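Local coordinates for glycosyl hydrolase family 2, TIM barrel domain protein (Faecalibacterium prausnitzii A2-165, PDB 6ED2), which is a gut bacterial beta-glucuronidase of glycosyl hydrolase family 2, probably cleaving beta-glucuronides such as drug conjugates, at residues 112-126 with 154-168. Residues are numbered along the deposited sequence; the frame is centred on the assembly and turned at random.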
ATOM      1  N   LEU A 112     -36.908 -27.224 -11.903  1.00 28.72           N
ATOM      2  CA  LEU A 112     -35.726 -26.564 -11.346  1.00 29.25           C
ATOM      3  C   LEU A 112     -35.175 -25.534 -12.326  1.00 30.30           C
ATOM      4  O   LEU A 112     -35.020 -25.830 -13.511  1.00 31.74           O
ATOM      5  CB  LEU A 112     -34.643 -27.593 -11.040  1.00 28.45           C
ATOM      6  CG  LEU A 112     -35.025 -28.620  -9.984  1.00 31.53           C
ATOM      7  CD1 LEU A 112     -34.046 -29.774 -10.018  1.00 27.63           C
ATOM      8  CD2 LEU A 112     -35.069 -27.949  -8.606  1.00 27.36           C
ATOM      9  N   ARG A 113     -34.881 -24.328 -11.839  1.00 27.48           N
ATOM     10  CA  ARG A 113     -34.196 -23.306 -12.623  1.00 23.53           C
ATOM     11  C   ARG A 113     -32.789 -23.078 -12.079  1.00 28.33           C
ATOM     12  O   ARG A 113     -32.606 -22.865 -10.870  1.00 28.56           O
ATOM     13  CB  ARG A 113     -34.958 -21.978 -12.619  1.00 25.43           C
ATOM     14  CG  ARG A 113     -34.068 -20.758 -12.983  1.00 28.75           C
ATOM     15  CD  ARG A 113     -33.695 -20.692 -14.496  1.00 27.82           C
ATOM     16  NE  ARG A 113     -34.871 -20.510 -15.353  1.00 25.71           N
ATOM     17  CZ  ARG A 113     -35.375 -19.330 -15.728  1.00 30.99           C
ATOM     18  NH1 ARG A 113     -34.816 -18.186 -15.328  1.00 28.72           N
ATOM     19  NH2 ARG A 113     -36.458 -19.292 -16.506  1.00 30.10           N
ATOM     20  N   PHE A 114     -31.803 -23.132 -12.967  1.00 23.62           N
ATOM     21  CA  PHE A 114     -30.445 -22.687 -12.686  1.00 23.37           C
ATOM     22  C   PHE A 114     -30.198 -21.369 -13.410  1.00 28.08           C
ATOM     23  O   PHE A 114     -30.253 -21.318 -14.648  1.00 29.96           O
ATOM     24  CB  PHE A 114     -29.428 -23.733 -13.119  1.00 25.22           C
ATOM     25  CG  PHE A 114     -29.572 -25.036 -12.397  1.00 28.21           C
ATOM     26  CD1 PHE A 114     -28.784 -25.316 -11.289  1.00 26.18           C
ATOM     27  CD2 PHE A 114     -30.504 -25.973 -12.810  1.00 28.81           C
ATOM     28  CE1 PHE A 114     -28.926 -26.515 -10.602  1.00 29.35           C
ATOM     29  CE2 PHE A 114     -30.651 -27.184 -12.130  1.00 29.64           C
ATOM     30  CZ  PHE A 114     -29.866 -27.451 -11.025  1.00 29.05           C
ATOM     31  N   GLY A 115     -29.979 -20.299 -12.640  1.00 26.33           N
ATOM     32  CA  GLY A 115     -29.529 -19.048 -13.232  1.00 19.69           C
ATOM     33  C   GLY A 115     -28.355 -19.271 -14.167  1.00 26.71           C
ATOM     34  O   GLY A 115     -28.335 -18.764 -15.292  1.00 24.20           O
ATOM     35  N   SER A 116     -27.384 -20.079 -13.735  1.00 24.34           N
ATOM     36  CA  SER A 116     -26.282 -20.512 -14.588  1.00 26.26           C
ATOM     37  C   SER A 116     -25.514 -21.612 -13.872  1.00 29.33           C
ATOM     38  O   SER A 116     -25.551 -21.724 -12.641  1.00 29.53           O
ATOM     39  CB  SER A 116     -25.329 -19.358 -14.944  1.00 28.98           C
ATOM     40  OG  SER A 116     -24.628 -18.897 -13.796  1.00 26.13           O
ATOM     41  N   VAL A 117     -24.827 -22.433 -14.667  1.00 25.87           N
ATOM     42  CA  VAL A 117     -23.804 -23.351 -14.181  1.00 23.28           C
ATOM     43  C   VAL A 117     -22.633 -23.243 -15.143  1.00 27.32           C
ATOM     44  O   VAL A 117     -22.812 -23.361 -16.359  1.00 29.84           O
ATOM     45  CB  VAL A 117     -24.303 -24.811 -14.080  1.00 30.77           C
ATOM     46  CG1 VAL A 117     -23.190 -25.713 -13.574  1.00 26.46           C
ATOM     47  CG2 VAL A 117     -25.528 -24.928 -13.144  1.00 26.52           C
ATOM     48  N   THR A 118     -21.442 -22.988 -14.619  1.00 27.42           N
ATOM     49  CA  THR A 118     -20.285 -22.647 -15.441  1.00 23.40           C
ATOM     50  C   THR A 118     -19.315 -23.818 -15.449  1.00 25.64           C
ATOM     51  O   THR A 118     -18.861 -24.239 -14.381  1.00 27.72           O
ATOM     52  CB  THR A 118     -19.630 -21.383 -14.894  1.00 25.89           C
ATOM     53  OG1 THR A 118     -20.624 -20.343 -14.814  1.00 24.14           O
ATOM     54  CG2 THR A 118     -18.461 -20.949 -15.769  1.00 21.97           C
ATOM     55  N   HIS A 119     -18.991 -24.358 -16.633  1.00 25.52           N
ATOM     56  CA  HIS A 119     -19.402 -23.904 -17.970  1.00 26.20           C
ATOM     57  C   HIS A 119     -20.522 -24.749 -18.605  1.00 27.87           C
ATOM     58  O   HIS A 119     -21.183 -24.324 -19.542  1.00 28.39           O
ATOM     59  CB  HIS A 119     -18.196 -23.950 -18.918  1.00 23.24           C
ATOM     60  CG  HIS A 119     -17.219 -22.843 -18.721  1.00 25.06           C
ATOM     61  ND1 HIS A 119     -17.530 -21.523 -18.977  1.00 24.82           N
ATOM     62  CD2 HIS A 119     -15.930 -22.855 -18.310  1.00 23.37           C
ATOM     63  CE1 HIS A 119     -16.476 -20.768 -18.714  1.00 25.17           C
ATOM     64  NE2 HIS A 119     -15.494 -21.553 -18.302  1.00 25.00           N
ATOM     65  N   ARG A 120     -20.668 -25.983 -18.134  1.00 28.07           N
ATOM     66  CA  ARG A 120     -21.657 -26.912 -18.667  1.00 30.69           C
ATOM     67  C   ARG A 120     -22.130 -27.779 -17.511  1.00 30.80           C
ATOM     68  O   ARG A 120     -21.457 -27.886 -16.481  1.00 26.35           O
ATOM     69  CB  ARG A 120     -21.080 -27.773 -19.802  1.00 26.81           C
ATOM     70  CG  ARG A 120     -19.814 -28.584 -19.424  1.00 28.53           C
ATOM     71  CD  ARG A 120     -19.032 -29.044 -20.680  1.00 25.50           C
ATOM     72  NE  ARG A 120     -18.806 -27.891 -21.543  1.00 30.51           N
ATOM     73  CZ  ARG A 120     -17.722 -27.121 -21.491  1.00 33.01           C
ATOM     74  NH1 ARG A 120     -16.728 -27.394 -20.644  1.00 27.05           N
ATOM     75  NH2 ARG A 120     -17.629 -26.082 -22.304  1.00 32.38           N
ATOM     76  N   ALA A 121     -23.287 -28.411 -17.684  1.00 28.49           N
ATOM     77  CA  ALA A 121     -23.907 -29.120 -16.571  1.00 30.76           C
ATOM     78  C   ALA A 121     -24.711 -30.322 -17.058  1.00 30.41           C
ATOM     79  O   ALA A 121     -25.338 -30.284 -18.122  1.00 34.88           O
ATOM     80  CB  ALA A 121     -24.814 -28.178 -15.767  1.00 27.11           C
ATOM     81  N   ARG A 122     -24.672 -31.385 -16.263  1.00 32.24           N
ATOM     82  CA  ARG A 122     -25.604 -32.505 -16.342  1.00 34.78           C
ATOM     83  C   ARG A 122     -26.298 -32.611 -14.992  1.00 34.91           C
ATOM     84  O   ARG A 122     -25.635 -32.752 -13.957  1.00 31.87           O
ATOM     85  CB  ARG A 122     -24.884 -33.811 -16.693  1.00 28.97           C
ATOM     86  CG  ARG A 122     -24.201 -33.772 -18.061  1.00 33.15           C
ATOM     87  CD  ARG A 122     -23.349 -34.986 -18.314  1.00 29.02           C
ATOM     88  NE  ARG A 122     -24.124 -36.223 -18.264  1.00 28.62           N
ATOM     89  CZ  ARG A 122     -23.564 -37.429 -18.262  1.00 36.89           C
ATOM     90  NH1 ARG A 122     -22.235 -37.539 -18.310  1.00 29.77           N
ATOM     91  NH2 ARG A 122     -24.319 -38.519 -18.211  1.00 34.31           N
ATOM     92  N   VAL A 123     -27.622 -32.524 -14.998  1.00 33.89           N
ATOM     93  CA  VAL A 123     -28.412 -32.470 -13.777  1.00 30.98           C
ATOM     94  C   VAL A 123     -29.103 -33.811 -13.566  1.00 34.93           C
ATOM     95  O   VAL A 123     -29.745 -34.344 -14.480  1.00 34.68           O
ATOM     96  CB  VAL A 123     -29.425 -31.318 -13.830  1.00 31.01           C
ATOM     97  CG1 VAL A 123     -30.321 -31.318 -12.590  1.00 25.65           C
ATOM     98  CG2 VAL A 123     -28.679 -30.000 -13.977  1.00 30.79           C
ATOM     99  N   PHE A 124     -28.970 -34.350 -12.357  1.00 30.17           N
ATOM    100  CA  PHE A 124     -29.635 -35.572 -11.939  1.00 33.84           C
ATOM    101  C   PHE A 124     -30.535 -35.268 -10.751  1.00 36.24           C
ATOM    102  O   PHE A 124     -30.157 -34.514  -9.847  1.00 33.10           O
ATOM    103  CB  PHE A 124     -28.621 -36.653 -11.551  1.00 30.68           C
ATOM    104  CG  PHE A 124     -27.616 -36.952 -12.624  1.00 33.81           C
ATOM    105  CD1 PHE A 124     -27.765 -38.062 -13.437  1.00 36.09           C
ATOM    106  CD2 PHE A 124     -26.511 -36.125 -12.820  1.00 34.33           C
ATOM    107  CE1 PHE A 124     -26.835 -38.342 -14.431  1.00 38.85           C
ATOM    108  CE2 PHE A 124     -25.586 -36.398 -13.819  1.00 30.28           C
ATOM    109  CZ  PHE A 124     -25.753 -37.508 -14.622  1.00 33.49           C
ATOM    110  N   VAL A 125     -31.733 -35.842 -10.764  1.00 30.27           N
ATOM    111  CA  VAL A 125     -32.623 -35.820  -9.616  1.00 31.30           C
ATOM    112  C   VAL A 125     -32.918 -37.270  -9.236  1.00 36.70           C
ATOM    113  O   VAL A 125     -33.340 -38.069 -10.081  1.00 35.42           O
ATOM    114  CB  VAL A 125     -33.899 -35.021  -9.904  1.00 28.16           C
ATOM    115  CG1 VAL A 125     -34.960 -35.278  -8.840  1.00 29.66           C
ATOM    116  CG2 VAL A 125     -33.554 -33.545  -9.953  1.00 27.71           C
ATOM    117  N   ASN A 126     -32.646 -37.617  -7.977  1.00 31.45           N
ATOM    118  CA  ASN A 126     -32.762 -38.999  -7.503  1.00 33.67           C
ATOM    119  C   ASN A 126     -32.052 -39.963  -8.442  1.00 37.22           C
ATOM    120  O   ASN A 126     -32.570 -41.024  -8.781  1.00 39.63           O
ATOM    121  CB  ASN A 126     -34.226 -39.400  -7.324  1.00 33.57           C
ATOM    122  CG  ASN A 126     -34.956 -38.484  -6.361  1.00 38.02           C
ATOM    123  OD1 ASN A 126     -34.377 -38.036  -5.359  1.00 33.94           O
ATOM    124  ND2 ASN A 126     -36.214 -38.166  -6.671  1.00 31.81           N
ATOM    125  N   ASN A 154     -35.728 -34.917  -1.980  1.00 31.16           N
ATOM    126  CA  ASN A 154     -35.224 -35.358  -3.270  1.00 34.00           C
ATOM    127  C   ASN A 154     -33.778 -34.924  -3.422  1.00 33.76           C
ATOM    128  O   ASN A 154     -33.403 -33.832  -2.984  1.00 33.82           O
ATOM    129  CB  ASN A 154     -36.089 -34.780  -4.394  1.00 31.13           C
ATOM    130  CG  ASN A 154     -37.505 -35.324  -4.359  1.00 33.36           C
ATOM    131  OD1 ASN A 154     -37.804 -36.314  -5.021  1.00 35.94           O
ATOM    132  ND2 ASN A 154     -38.374 -34.697  -3.573  1.00 29.26           N
ATOM    133  N   LYS A 155     -32.966 -35.781  -4.037  1.00 30.52           N
ATOM    134  CA  LYS A 155     -31.552 -35.491  -4.223  1.00 30.82           C
ATOM    135  C   LYS A 155     -31.328 -34.763  -5.547  1.00 33.67           C
ATOM    136  O   LYS A 155     -31.768 -35.223  -6.605  1.00 33.67           O
ATOM    137  CB  LYS A 155     -30.717 -36.765  -4.181  1.00 32.09           C
ATOM    138  CG  LYS A 155     -29.245 -36.479  -4.420  1.00 39.31           C
ATOM    139  CD  LYS A 155     -28.360 -37.452  -3.684  1.00 46.03           C
ATOM    140  CE  LYS A 155     -28.344 -37.153  -2.204  1.00 50.79           C
ATOM    141  NZ  LYS A 155     -27.543 -38.185  -1.491  1.00 56.52           N
ATOM    142  N   LEU A 156     -30.652 -33.621  -5.479  1.00 32.39           N
ATOM    143  CA  LEU A 156     -30.263 -32.849  -6.649  1.00 28.73           C
ATOM    144  C   LEU A 156     -28.755 -32.938  -6.780  1.00 33.18           C
ATOM    145  O   LEU A 156     -28.029 -32.469  -5.895  1.00 30.41           O
ATOM    146  CB  LEU A 156     -30.704 -31.396  -6.515  1.00 32.09           C
ATOM    147  CG  LEU A 156     -30.197 -30.402  -7.549  1.00 32.34           C
ATOM    148  CD1 LEU A 156     -30.487 -30.906  -8.976  1.00 32.01           C
ATOM    149  CD2 LEU A 156     -30.868 -29.064  -7.277  1.00 26.26           C
ATOM    150  N   SER A 157     -28.287 -33.547  -7.867  1.00 29.07           N
ATOM    151  CA  SER A 157     -26.861 -33.647  -8.157  1.00 32.98           C
ATOM    152  C   SER A 157     -26.566 -32.955  -9.476  1.00 31.87           C
ATOM    153  O   SER A 157     -27.264 -33.180 -10.469  1.00 30.59           O
ATOM    154  CB  SER A 157     -26.400 -35.102  -8.226  1.00 27.89           C
ATOM    155  OG  SER A 157     -26.929 -35.828  -7.138  1.00 39.53           O
ATOM    156  N   VAL A 158     -25.525 -32.131  -9.494  1.00 31.47           N
ATOM    157  CA  VAL A 158     -25.114 -31.428 -10.699  1.00 28.75           C
ATOM    158  C   VAL A 158     -23.684 -31.832 -11.011  1.00 29.01           C
ATOM    159  O   VAL A 158     -22.774 -31.608 -10.204  1.00 27.20           O
ATOM    160  CB  VAL A 158     -25.248 -29.903 -10.557  1.00 27.58           C
ATOM    161  CG1 VAL A 158     -24.795 -29.204 -11.843  1.00 27.28           C
ATOM    162  CG2 VAL A 158     -26.683 -29.525 -10.231  1.00 25.20           C
ATOM    163  N   LEU A 159     -23.492 -32.442 -12.178  1.00 29.04           N
ATOM    164  CA  LEU A 159     -22.164 -32.711 -12.711  1.00 30.64           C
ATOM    165  C   LEU A 159     -21.814 -31.548 -13.629  1.00 35.28           C
ATOM    166  O   LEU A 159     -22.428 -31.373 -14.689  1.00 31.21           O
ATOM    167  CB  LEU A 159     -22.131 -34.045 -13.450  1.00 26.96           C
ATOM    168  CG  LEU A 159     -20.904 -34.284 -14.325  1.00 30.37           C
ATOM    169  CD1 LEU A 159     -19.616 -34.109 -13.528  1.00 34.21           C
ATOM    170  CD2 LEU A 159     -20.971 -35.677 -14.963  1.00 26.02           C
ATOM    171  N   ALA A 160     -20.857 -30.732 -13.206  1.00 30.51           N
ATOM    172  CA  ALA A 160     -20.437 -29.573 -13.969  1.00 25.56           C
ATOM    173  C   ALA A 160     -19.006 -29.772 -14.455  1.00 27.32           C
ATOM    174  O   ALA A 160     -18.278 -30.653 -13.988  1.00 28.55           O
ATOM    175  CB  ALA A 160     -20.571 -28.292 -13.130  1.00 24.87           C
ATOM    176  N   ASN A 161     -18.614 -28.944 -15.423  1.00 26.00           N
ATOM    177  CA  ASN A 161     -17.298 -29.038 -16.040  1.00 25.61           C
ATOM    178  C   ASN A 161     -16.875 -27.634 -16.453  1.00 27.08           C
ATOM    179  O   ASN A 161     -17.709 -26.839 -16.895  1.00 26.73           O
ATOM    180  CB  ASN A 161     -17.333 -29.993 -17.250  1.00 27.49           C
ATOM    181  CG  ASN A 161     -15.968 -30.182 -17.894  1.00 24.47           C
ATOM    182  OD1 ASN A 161     -15.535 -29.359 -18.682  1.00 27.43           O
ATOM    183  ND2 ASN A 161     -15.279 -31.256 -17.534  1.00 26.62           N
ATOM    184  N   ASN A 162     -15.587 -27.314 -16.288  1.00 26.92           N
ATOM    185  CA  ASN A 162     -15.112 -25.974 -16.621  1.00 28.44           C
ATOM    186  C   ASN A 162     -13.968 -25.992 -17.629  1.00 28.93           C
ATOM    187  O   ASN A 162     -13.219 -25.010 -17.734  1.00 25.24           O
ATOM    188  CB  ASN A 162     -14.693 -25.224 -15.356  1.00 24.48           C
ATOM    189  CG  ASN A 162     -13.501 -25.858 -14.673  1.00 25.95           C
ATOM    190  OD1 ASN A 162     -13.096 -26.971 -15.012  1.00 26.37           O
ATOM    191  ND2 ASN A 162     -12.930 -25.154 -13.692  1.00 27.82           N
ATOM    192  N   GLU A 163     -13.809 -27.089 -18.361  1.00 30.20           N
ATOM    193  CA  GLU A 163     -12.767 -27.157 -19.373  1.00 31.31           C
ATOM    194  C   GLU A 163     -13.081 -26.209 -20.523  1.00 29.45           C
ATOM    195  O   GLU A 163     -14.242 -25.943 -20.846  1.00 27.59           O
ATOM    196  CB  GLU A 163     -12.606 -28.588 -19.880  1.00 29.54           C
ATOM    197  CG  GLU A 163     -11.971 -29.481 -18.853  1.00 33.98           C
ATOM    198  CD  GLU A 163     -11.979 -30.958 -19.231  1.00 34.58           C
ATOM    199  OE1 GLU A 163     -12.826 -31.703 -18.708  1.00 36.70           O
ATOM    200  OE2 GLU A 163     -11.110 -31.383 -20.012  1.00 39.43           O
ATOM    201  N   LEU A 164     -12.020 -25.670 -21.112  1.00 30.34           N
ATOM    202  CA  LEU A 164     -12.106 -24.736 -22.219  1.00 32.08           C
ATOM    203  C   LEU A 164     -11.760 -25.418 -23.543  1.00 32.27           C
ATOM    204  O   LEU A 164     -10.935 -26.333 -23.598  1.00 31.07           O
ATOM    205  CB  LEU A 164     -11.165 -23.561 -21.976  1.00 31.92           C
ATOM    206  CG  LEU A 164     -11.502 -22.710 -20.746  1.00 32.10           C
ATOM    207  CD1 LEU A 164     -10.495 -21.579 -20.609  1.00 27.48           C
ATOM    208  CD2 LEU A 164     -12.937 -22.176 -20.826  1.00 25.85           C
ATOM    209  N   SER A 165     -12.389 -24.950 -24.618  1.00 33.23           N
ATOM    210  CA  SER A 165     -12.082 -25.437 -25.962  1.00 32.68           C
ATOM    211  C   SER A 165     -12.300 -24.300 -26.950  1.00 32.54           C
ATOM    212  O   SER A 165     -12.737 -23.205 -26.582  1.00 31.41           O
ATOM    213  CB  SER A 165     -12.946 -26.642 -26.343  1.00 25.17           C
ATOM    214  OG  SER A 165     -14.238 -26.180 -26.711  1.00 31.32           O
ATOM    215  N   GLU A 166     -12.006 -24.579 -28.222  1.00 30.53           N
ATOM    216  CA  GLU A 166     -12.169 -23.618 -29.299  1.00 34.97           C
ATOM    217  C   GLU A 166     -13.561 -23.658 -29.925  1.00 36.56           C
ATOM    218  O   GLU A 166     -13.803 -22.950 -30.910  1.00 29.31           O
ATOM    219  CB  GLU A 166     -11.102 -23.850 -30.374  1.00 37.19           C
ATOM    220  CG  GLU A 166      -9.687 -23.781 -29.825  1.00 40.17           C
ATOM    221  CD  GLU A 166      -8.614 -23.827 -30.908  1.00 43.47           C
ATOM    222  OE1 GLU A 166      -8.920 -24.254 -32.045  1.00 43.36           O
ATOM    223  OE2 GLU A 166      -7.471 -23.399 -30.623  1.00 42.85           O
ATOM    224  N   THR A 167     -14.480 -24.461 -29.385  1.00 30.99           N
ATOM    225  CA  THR A 167     -15.838 -24.511 -29.912  1.00 33.78           C
ATOM    226  C   THR A 167     -16.874 -23.961 -28.935  1.00 33.76           C
ATOM    227  O   THR A 167     -18.077 -24.110 -29.180  1.00 31.76           O
ATOM    228  CB  THR A 167     -16.205 -25.946 -30.318  1.00 33.99           C
ATOM    229  OG1 THR A 167     -15.884 -26.848 -29.255  1.00 34.28           O
ATOM    230  CG2 THR A 167     -15.436 -26.358 -31.558  1.00 28.38           C
ATOM    231  N   MET A 168     -16.450 -23.304 -27.857  1.00 30.79           N
ATOM    232  CA  MET A 168     -17.365 -22.803 -26.841  1.00 27.31           C
ATOM    233  C   MET A 168     -17.194 -21.299 -26.655  1.00 30.41           C
ATOM    234  O   MET A 168     -16.208 -20.693 -27.080  1.00 27.54           O
ATOM    235  CB  MET A 168     -17.127 -23.500 -25.495  1.00 30.95           C
ATOM    236  CG  MET A 168     -15.725 -23.226 -24.953  1.00 34.90           C
ATOM    237  SD  MET A 168     -15.425 -23.878 -23.299  1.00 34.25           S
ATOM    238  CE  MET A 168     -16.298 -22.665 -22.280  1.00 26.22           C
TER
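Strands 120-125 and 154-161 pair as antiparallel neighbours, axes 4.6 Å apart at closest approach and N-to-C directions 162° to each other, with R122/L159 and F124/S157 as hydrogen-bonded pairs. At one end the amides of H119, which follows a cis peptide, and R120 both face N161 O, a classic beta bulge; the bond from H119 N is 2.8 Å, that from R120 N weak. R120 runs alongside the N161 side chain, pointing the same way: CG lies between the backbone N and carbonyl carbon (chi1 56°), and a bend at chi3 turns the guanidinium toward the loop, NH1 being 2.9 Å from E163 O and 3.0 Å from N161 OD1, both bonds in the guanidinium plane. N161 OD1 also accepts from E163 N, an Asx turn, the two donors arriving from opposite faces of the amide. NH2 makes a weak bond to M168 SD, while NE is salt-bridged to E134. A leucine in place of R120 would probably leave E163 O and E134 without their mate and the loop after N161 less firmly tied to the strand. The M168 methyl sits over one face of the H119 imidazole, CE 3.8 Å from the ring centroid; T118 CG2 backs the other face, and N192 takes H119 NE2. These strands belong to the beta-sandwich, jelly-roll-like sugar-binding domain of family 2 hydrolases. Strand 109-114 lies in the opposing layer, and between the layers L156 CD1 meets L112 CD1 tip to tip, touches the F114 ring at its edge and packs 3.6 Å from V123 CG1. V158 CG2 packs against CE1 of the same ring, and V117 CG1 rests on the A160 methyl. On the face carrying R122, F124 and L159, R122 and L159 run side by side, R122 NE going to E129. At the far end N126 OD1 accepts from K155 N, and its ND2 gives a nearly straight bond (177°) to a lone pair of N154 OD1; R149 is a further partner of the N154 amide.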